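Local coordinates for glutaminase 1 (Escherichia coli, PDB 1U60), which catalyses the hydrolysis of L-glutamine to L-glutamate and ammonium, at residues Asp87-Asp92 / Leu112-Asn117; Asp92-Pro97 / Met239-Tyr244; Gly119-Thr124 / Ala170-Leu175. All coordinates share one frame; numbering follows the deposited sequence. Where two conformers were deposited one is given.

Contact 1: residues Asp87-Asp92 / Leu112-Asn117; sequences DKIGAD and LSPLVN. With EDO (1,2-ethanediol), chain G.
Leu-112 meets the chain leaving helix 82-88 at Gly-90, where the two CA atoms lie 4.3 Å apart. Its carbonyl O takes a hydrogen bond from Asp-92 N at 3.0 Å, although this oxygen is modelled too close to Gly-90 C and its exact place is doubtful. Leu-112 CB comes 3.4 Å from Asp-92 O, and its CD1 only grazes Asp-92 CB at 4.0 Å. The carboxylate of Asp-92 has its main partner elsewhere, in the backbone of Asp-249 of the second subunit. Ser-113 also touches Asp-92 O through CB, while its OG, anti to the backbone N (chi1 169°), accepts from Leu-115 N at 3.0 Å. The CG2 methyl of Ile-89 lies over one face of the Pro-114 ring, 3.6 Å from Pro-114 N, while Pro-114 CD approaches Gly-90 O at 3.2 Å. Beyond it, Leu-115 offers its carbonyl O to Lys-69, and Val-116 occupies the N-cap position before helix 117-126. The whole is a loop-to-loop contact in which an ST turn, nested within a type I beta turn, leads into the helix that starts with Asn-117, a predicted substrate-binding residue of the glutaminase pocket.

Contact 2: residues Asp92-Pro97 / Met239-Tyr244; sequences DPTGLP and MMEGLY
Pro-93 and Thr-94 pack and hydrogen-bond against Met-240 and Glu-241, a buried loop-to-helix contact in the beta-lactamase-like fold of the glutaminases. It joins the connection between helices 82-88 and 101-106 to residues of helix 231-241 and to the type I beta turn from Glu-241 to Tyr-244. Pro-93 supplies the packing half: its CB rests on the Met-240 carbonyl, 3.5 Å from O, and CD and CG face the methionine methyl, a less certain contact because Met-240 has two deposited conformers. Pro-93 also packs on Pro-93 of the second subunit, so this corner of the fold lies at the subunit interface.

The polar half illustrates how one buried carboxylate can tie a loop to a helix through both of its oxygens. The Glu-241 chain leaves with CG anti to the backbone N (chi1 -171°) and then bends at chi2 (63°), which carries the carboxylate over to the loop. Thr-94 N donates to Glu-241 OE1 at 3.2 Å, nearly in line with the C-O bond and fairly straight at 156°. The loop is itself braced by an ST turn, Leu-96 N donating to Thr-94 OG1 at 3.2 Å. Downstream, Tyr-244 N binds Glu-241 O at 2.9 Å, and the tyrosine, a predicted substrate-binding residue, extends its hydroxyl to Ser-66, Lys-69 and Lys-259. A water completes the grip on the carboxylate, donating to Glu-241 OE2 at 2.6 Å and to Leu-96 O at 2.8 Å.

Contact 3: residues Gly119-Thr124 / Ala170-Leu175; sequences GAIATT and AIAWLL
Ile-121 reaches across from helix 117-126 to Ile-171, Ala-172 and Leu-175 of helix 166-178, the central element of an apolar helix-helix packing within the helical part of the glutaminase fold. The two short segments cross at -67°, with their axes 9.7 Å apart at closest approach, and a steep crossing of this kind concentrates the contact on a few residues.

The close part is built around that one isoleucine. Its CD1 touches Ile-171 CG2 at 4.1 Å, the two side chains meeting at about a right angle. The other branch, CG2, which stands anti to the backbone N (chi1 -69° for CG1), reaches Ala-172 CB at 4.2 Å. Leu-175 closes the group from one turn further along: its CD1 lies 4.3 Å from Ile-121 CB and 4.4 Å from Ala-122 CB. These are ordinary van der Waals separations between methyl groups and, at Ile-121 CB, a methine. Tyr-192 and Asn-168, both predicted to bind substrate, also lie beside Ile-121, which puts this packing next to the predicted substrate pocket.

The outer side of helix 166-178 contrasts with this. Ala-170, Trp-173 and Leu-174 turn from helix 117-126 and are exposed, though Trp-173 still touches Ala-185 and Met-186, and Leu-174 lies on helix 101-106. The far side of helix 117-126, by contrast, stays buried: Thr-123 and Thr-124 pack on helix 68-80. Their hydroxyls turn back to their own helix, Thr-124 OG1 donating to Ala-120 O at 3.1 Å. Likewise Thr-123 OG1 donates to Gly-119 O at 2.7 Å, meeting that carbonyl from the opposite face of its plane to Thr-123 N.

Contacts 1 and 2 share Asp-92 and interlock along the chain, their centres 9 Å apart; Ser-113 OG lies 3.4 Å from Glu-241 CG, and both contacts border the second subunit. Contact 3 follows contact 1 in sequence, with centres 10 Å apart, and the two meet where Ile-89 CG2 packs 3.4 Å from Thr-123 OG1. Contacts 2 and 3 do not touch: their nearest atoms are about 7 Å apart, and contact 1 bridges them. All three bear on the predicted substrate pocket, contact 1 through Asn-117, contact 2 through Tyr-244, and contact 3 through Ile-121, whose side chain is about 4 Å from that of Tyr-192.

Contact 1: residues Asp87-Asp92 / Leu112-Asn117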
loop_
_atom_site.group_PDB
_atom_site.type_symbol
_atom_site.label_atom_id
_atom_site.label_comp_id
_atom_site.label_asym_id
_atom_site.label_seq_id
_atom_site.Cartn_x
_atom_site.Cartn_y
_atom_site.Cartn_z
ATOM N N ASP A 87 4.673 -1.572 16.956
ATOM C CA ASP A 87 5.347 -0.700 17.899
ATOM C C ASP A 87 6.879 -0.732 17.764
ATOM O O ASP A 87 7.554 0.320 17.805
ATOM C CB ASP A 87 5.017 -1.149 19.328
ATOM C CG ASP A 87 3.576 -0.848 19.741
ATOM O OD1 ASP A 87 2.872 -0.050 19.076
ATOM O OD2 ASP A 87 3.074 -1.394 20.736
ATOM N N LYS A 88 7.434 -1.940 17.638
ATOM C CA LYS A 88 8.884 -2.143 17.662
ATOM C C LYS A 88 9.573 -2.078 16.290
ATOM O O LYS A 88 10.774 -1.866 16.227
ATOM C CB LYS A 88 9.189 -3.484 18.346
ATOM C CG LYS A 88 8.573 -3.611 19.741
ATOM C CD LYS A 88 9.123 -2.553 20.679
ATOM C CE LYS A 88 8.700 -2.853 22.145
ATOM N NZ LYS A 88 9.039 -1.722 23.111
ATOM N N ILE A 89 8.813 -2.226 15.198
ATOM C CA ILE A 89 9.359 -2.253 13.850
ATOM C C ILE A 89 8.632 -1.207 13.025
ATOM O O ILE A 89 9.283 -0.307 12.508
ATOM C CB ILE A 89 9.241 -3.637 13.166
ATOM C CG1 ILE A 89 9.707 -4.770 14.090
ATOM C CG2 ILE A 89 10.029 -3.653 11.845
ATOM C CD1 ILE A 89 11.207 -4.729 14.388
ATOM N N GLY A 90 7.313 -1.350 12.892
ATOM C CA GLY A 90 6.522 -0.418 12.106
ATOM C C GLY A 90 5.743 -1.086 11.010
ATOM O O GLY A 90 5.951 -2.237 10.709
ATOM N N ALA A 91 4.837 -0.336 10.407
ATOM C CA ALA A 91 3.992 -0.784 9.318
ATOM C C ALA A 91 3.970 0.220 8.134
ATOM O O ALA A 91 3.122 0.107 7.279
ATOM C CB ALA A 91 2.567 -0.990 9.866
ATOM N N ASP A 92 4.924 1.157 8.060
ATOM C CA ASP A 92 4.838 2.244 7.061
ATOM C C ASP A 92 5.971 2.214 6.032
ATOM O O ASP A 92 7.094 1.844 6.384
ATOM C CB ASP A 92 4.833 3.611 7.744
ATOM C CG ASP A 92 3.603 3.835 8.554
ATOM O OD1 ASP A 92 2.484 3.583 8.006
ATOM O OD2 ASP A 92 3.662 4.218 9.744
ATOM N N LEU A 112 10.535 1.796 10.554
ATOM C CA LEU A 112 9.277 1.928 9.829
ATOM C C LEU A 112 8.687 0.709 9.216
ATOM O O LEU A 112 7.489 0.503 9.374
ATOM C CB LEU A 112 9.311 3.020 8.738
ATOM C CG LEU A 112 9.184 4.514 9.105
ATOM C CD1 LEU A 112 8.375 5.388 8.070
ATOM C CD2 LEU A 112 8.961 4.828 10.510
ATOM N N SER A 113 9.472 -0.086 8.492
ATOM C CA SER A 113 8.945 -1.271 7.784
ATOM C C SER A 113 9.844 -2.476 8.029
ATOM O O SER A 113 11.066 -2.349 7.863
ATOM C CB SER A 113 8.859 -1.044 6.265
ATOM O OG SER A 113 8.589 -2.285 5.567
ATOM N N PRO A 114 9.276 -3.647 8.335
ATOM C CA PRO A 114 10.084 -4.897 8.425
ATOM C C PRO A 114 10.649 -5.345 7.092
ATOM O O PRO A 114 11.410 -6.277 7.051
ATOM C CB PRO A 114 9.089 -5.971 8.878
ATOM C CG PRO A 114 7.732 -5.324 8.880
ATOM C CD PRO A 114 7.856 -3.863 8.651
ATOM N N LEU A 115 10.254 -4.688 6.012
ATOM C CA LEU A 115 10.701 -5.060 4.672
ATOM C C LEU A 115 11.784 -4.194 4.053
ATOM O O LEU A 115 12.177 -4.481 2.956
ATOM C CB LEU A 115 9.517 -5.260 3.723
ATOM C CG LEU A 115 8.400 -6.161 4.202
ATOM C CD1 LEU A 115 7.334 -6.352 3.113
ATOM C CD2 LEU A 115 8.923 -7.559 4.668
ATOM N N VAL A 116 12.225 -3.111 4.719
ATOM C CA VAL A 116 13.481 -2.488 4.330
ATOM C C VAL A 116 14.597 -3.126 5.167
ATOM O O VAL A 116 14.311 -3.819 6.119
ATOM C CB VAL A 116 13.469 -0.975 4.434
ATOM C CG1 VAL A 116 12.328 -0.422 3.549
ATOM C CG2 VAL A 116 13.377 -0.522 5.895
ATOM N N ASN A 117 15.842 -2.972 4.768
ATOM C CA ASN A 117 16.913 -3.716 5.471
ATOM C C ASN A 117 16.941 -3.431 7.000
ATOM O O ASN A 117 17.109 -4.312 7.816
ATOM C CB ASN A 117 18.287 -3.385 4.865
ATOM C CG ASN A 117 18.584 -4.146 3.582
ATOM O OD1 ASN A 117 17.696 -4.552 2.833
ATOM N ND2 ASN A 117 19.891 -4.259 3.268
HETATM C C1 EDO G . 6.111 0.117 22.619
HETATM O O1 EDO G . 7.254 0.693 21.993
HETATM C C2 EDO G . 6.351 -0.127 24.093
HETATM O O2 EDO G . 6.280 -1.507 24.385
#

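Contact 2: residues Asp92-Pro97 / Met239-Tyr244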
loop_
_atom_site.group_PDB
_atom_site.type_symbol
_atom_site.label_atom_id
_atom_site.label_comp_id
_atom_site.label_asym_id
_atom_site.label_seq_id
_atom_site.Cartn_x
_atom_site.Cartn_y
_atom_site.Cartn_z
ATOM N N ASP A 92 4.924 1.157 8.060
ATOM C CA ASP A 92 4.838 2.244 7.061
ATOM C C ASP A 92 5.971 2.214 6.032
ATOM O O ASP A 92 7.094 1.844 6.384
ATOM C CB ASP A 92 4.833 3.611 7.744
ATOM C CG ASP A 92 3.603 3.835 8.554
ATOM O OD1 ASP A 92 2.484 3.583 8.006
ATOM O OD2 ASP A 92 3.662 4.218 9.744
ATOM N N PRO A 93 5.672 2.563 4.773
ATOM C CA PRO A 93 6.717 2.696 3.749
ATOM C C PRO A 93 7.632 3.896 4.058
ATOM O O PRO A 93 7.222 4.876 4.714
ATOM C CB PRO A 93 5.927 2.863 2.466
ATOM C CG PRO A 93 4.718 3.558 2.878
ATOM C CD PRO A 93 4.350 2.857 4.209
ATOM N N THR A 94 8.907 3.759 3.683
ATOM C CA THR A 94 9.886 4.818 3.927
ATOM C C THR A 94 10.036 5.885 2.863
ATOM O O THR A 94 10.601 6.925 3.148
ATOM C CB THR A 94 11.245 4.253 4.133
ATOM O OG1 THR A 94 11.637 3.572 2.944
ATOM C CG2 THR A 94 11.222 3.230 5.255
ATOM N N GLY A 95 9.546 5.618 1.656
ATOM C CA GLY A 95 9.755 6.478 0.495
ATOM C C GLY A 95 11.175 6.477 -0.056
ATOM O O GLY A 95 11.517 7.299 -0.920
ATOM N N LEU A 96 12.017 5.572 0.454
ATOM C CA LEU A 96 13.476 5.634 0.217
ATOM C C LEU A 96 14.078 4.222 -0.023
ATOM O O LEU A 96 13.429 3.222 0.235
ATOM C CB LEU A 96 14.170 6.275 1.440
ATOM C CG LEU A 96 13.899 7.793 1.658
ATOM C CD1 LEU A 96 14.346 8.278 3.039
ATOM C CD2 LEU A 96 14.523 8.630 0.588
ATOM N N PRO A 97 15.279 4.146 -0.572
ATOM C CA PRO A 97 15.857 2.856 -0.961
ATOM C C PRO A 97 15.996 1.842 0.190
ATOM O O PRO A 97 15.996 2.190 1.390
ATOM C CB PRO A 97 17.224 3.262 -1.550
ATOM C CG PRO A 97 16.981 4.696 -2.043
ATOM C CD PRO A 97 16.138 5.284 -0.984
ATOM N N MET A 239 2.328 -5.099 0.606
ATOM C CA MET A 239 1.728 -4.130 -0.317
ATOM C C MET A 239 2.455 -2.801 -0.169
ATOM O O MET A 239 2.620 -2.096 -1.158
ATOM C CB MET A 239 0.233 -3.938 -0.045
ATOM C CG MET A 239 -0.521 -3.087 -1.101
ATOM S SD MET A 239 -0.741 -3.794 -2.655
ATOM C CE MET A 239 -1.589 -5.127 -2.337
ATOM N N MET A 240 2.867 -2.438 1.047
ATOM C CA MET A 240 3.410 -1.106 1.232
ATOM C C MET A 240 4.872 -0.964 0.784
ATOM O O MET A 240 5.290 0.093 0.361
ATOM C CB MET A 240 3.252 -0.662 2.676
ATOM C CG MET A 240 1.827 -0.696 3.196
ATOM S SD MET A 240 0.576 0.229 2.320
ATOM C CE MET A 240 1.324 1.922 2.385
ATOM N N GLU A 241 5.642 -2.029 0.855
ATOM C CA GLU A 241 7.104 -1.920 0.720
ATOM C C GLU A 241 7.818 -3.096 0.035
ATOM O O GLU A 241 9.025 -3.041 -0.142
ATOM C CB GLU A 241 7.667 -1.758 2.146
ATOM C CG GLU A 241 9.116 -1.413 2.308
ATOM C CD GLU A 241 9.480 -0.059 1.703
ATOM O OE1 GLU A 241 8.919 0.972 2.156
ATOM O OE2 GLU A 241 10.370 -0.011 0.830
ATOM N N GLY A 242 7.093 -4.141 -0.356
ATOM C CA GLY A 242 7.706 -5.388 -0.808
ATOM C C GLY A 242 8.561 -5.295 -2.067
ATOM O O GLY A 242 9.420 -6.131 -2.290
ATOM N N LEU A 243 8.267 -4.306 -2.917
ATOM C CA LEU A 243 9.105 -4.011 -4.102
ATOM C C LEU A 243 9.866 -2.689 -3.956
ATOM O O LEU A 243 10.174 -2.014 -4.966
ATOM C CB LEU A 243 8.273 -4.053 -5.385
ATOM C CG LEU A 243 8.143 -5.488 -5.913
ATOM C CD1 LEU A 243 7.027 -6.264 -5.198
ATOM C CD2 LEU A 243 7.896 -5.493 -7.371
ATOM N N TYR A 244 10.102 -2.291 -2.711
ATOM C CA TYR A 244 10.915 -1.112 -2.377
ATOM C C TYR A 244 10.215 0.145 -2.920
ATOM O O TYR A 244 9.003 0.308 -2.723
ATOM C CB TYR A 244 12.385 -1.307 -2.776
ATOM C CG TYR A 244 12.930 -2.540 -2.041
ATOM C CD1 TYR A 244 13.224 -2.467 -0.703
ATOM C CD2 TYR A 244 12.937 -3.788 -2.647
ATOM C CE1 TYR A 244 13.647 -3.606 0.022
ATOM C CE2 TYR A 244 13.332 -4.927 -1.941
ATOM C CZ TYR A 244 13.661 -4.815 -0.591
ATOM O OH TYR A 244 14.051 -5.965 0.077
HETATM O O HOH W 1 10.872 2.195 -0.376
#

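Contact 3: residues Gly119-Thr124 / Ala170-Leu175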
loop_
_atom_site.group_PDB
_atom_site.type_symbol
_atom_site.label_atom_id
_atom_site.label_comp_id
_atom_site.label_asym_id
_atom_site.label_seq_id
_atom_site.Cartn_x
_atom_site.Cartn_y
_atom_site.Cartn_z
ATOM N N GLY A 119 14.502 -2.382 9.018
ATOM C CA GLY A 119 13.400 -3.043 9.676
ATOM C C GLY A 119 13.556 -4.547 9.758
ATOM O O GLY A 119 13.114 -5.169 10.714
ATOM N N ALA A 120 14.172 -5.143 8.752
ATOM C CA ALA A 120 14.297 -6.572 8.686
ATOM C C ALA A 120 15.310 -7.026 9.711
ATOM O O ALA A 120 15.118 -8.012 10.383
ATOM C CB ALA A 120 14.730 -6.996 7.288
ATOM N N ILE A 121 16.397 -6.281 9.838
ATOM C CA ILE A 121 17.412 -6.606 10.844
ATOM C C ILE A 121 16.823 -6.498 12.256
ATOM O O ILE A 121 17.068 -7.357 13.118
ATOM C CB ILE A 121 18.659 -5.718 10.665
ATOM C CG1 ILE A 121 19.382 -6.101 9.370
ATOM C CG2 ILE A 121 19.631 -5.899 11.838
ATOM C CD1 ILE A 121 20.390 -5.080 8.849
ATOM N N ALA A 122 15.989 -5.496 12.466
ATOM C CA ALA A 122 15.247 -5.316 13.739
ATOM C C ALA A 122 14.244 -6.440 13.976
ATOM O O ALA A 122 14.141 -6.946 15.127
ATOM C CB ALA A 122 14.596 -3.998 13.795
ATOM N N THR A 123 13.581 -6.904 12.910
ATOM C CA THR A 123 12.596 -7.994 13.020
ATOM C C THR A 123 13.362 -9.315 13.350
ATOM O O THR A 123 12.945 -10.102 14.198
ATOM C CB THR A 123 11.797 -8.104 11.770
ATOM O OG1 THR A 123 11.143 -6.825 11.479
ATOM C CG2 THR A 123 10.696 -9.167 11.908
ATOM N N THR A 124 14.485 -9.569 12.675
ATOM C CA THR A 124 15.327 -10.708 13.008
ATOM C C THR A 124 15.734 -10.681 14.489
ATOM O O THR A 124 15.733 -11.726 15.131
ATOM C CB THR A 124 16.555 -10.708 12.094
ATOM O OG1 THR A 124 16.168 -10.954 10.740
ATOM C CG2 THR A 124 17.528 -11.841 12.423
ATOM N N ALA A 170 26.605 -1.409 9.922
ATOM C CA ALA A 170 26.302 -0.038 10.307
ATOM C C ALA A 170 24.846 0.150 10.733
ATOM O O ALA A 170 24.576 0.749 11.770
ATOM C CB ALA A 170 26.607 0.906 9.217
ATOM N N ILE A 171 23.926 -0.330 9.891
ATOM C CA ILE A 171 22.513 -0.256 10.194
ATOM C C ILE A 171 22.155 -0.934 11.524
ATOM O O ILE A 171 21.372 -0.383 12.319
ATOM C CB ILE A 171 21.670 -0.800 9.003
ATOM C CG1 ILE A 171 21.711 0.164 7.826
ATOM C CG2 ILE A 171 20.219 -0.987 9.418
ATOM C CD1 ILE A 171 21.048 -0.336 6.572
ATOM N N ALA A 172 22.733 -2.100 11.793
ATOM C CA ALA A 172 22.489 -2.788 13.031
ATOM C C ALA A 172 22.890 -1.921 14.233
ATOM O O ALA A 172 22.197 -1.871 15.215
ATOM C CB ALA A 172 23.215 -4.043 13.065
ATOM N N TRP A 173 24.030 -1.254 14.147
ATOM C CA TRP A 173 24.476 -0.404 15.229
ATOM C C TRP A 173 23.607 0.839 15.365
ATOM O O TRP A 173 23.375 1.295 16.483
ATOM C CB TRP A 173 25.984 -0.038 15.064
ATOM C CG TRP A 173 26.936 -1.134 15.459
ATOM C CD1 TRP A 173 27.860 -1.713 14.668
ATOM C CD2 TRP A 173 27.061 -1.780 16.743
ATOM N NE1 TRP A 173 28.556 -2.677 15.351
ATOM C CE2 TRP A 173 28.076 -2.755 16.626
ATOM C CE3 TRP A 173 26.392 -1.652 17.967
ATOM C CZ2 TRP A 173 28.472 -3.576 17.695
ATOM C CZ3 TRP A 173 26.779 -2.448 19.028
ATOM C CH2 TRP A 173 27.797 -3.409 18.885
ATOM N N LEU A 174 23.149 1.428 14.257
ATOM C CA LEU A 174 22.226 2.539 14.326
ATOM C C LEU A 174 20.908 2.176 15.026
ATOM O O LEU A 174 20.396 2.939 15.880
ATOM C CB LEU A 174 21.877 3.060 12.948
ATOM C CG LEU A 174 22.992 3.815 12.216
ATOM C CD1 LEU A 174 22.561 4.122 10.796
ATOM C CD2 LEU A 174 23.439 5.081 12.982
ATOM N N LEU A 175 20.340 1.051 14.644
ATOM C CA LEU A 175 19.173 0.496 15.347
ATOM C C LEU A 175 19.460 0.285 16.849
ATOM O O LEU A 175 18.698 0.742 17.711
ATOM C CB LEU A 175 18.720 -0.803 14.692
ATOM C CG LEU A 175 18.198 -0.619 13.281
ATOM C CD1 LEU A 175 18.238 -1.939 12.578
ATOM C CD2 LEU A 175 16.792 -0.067 13.291
#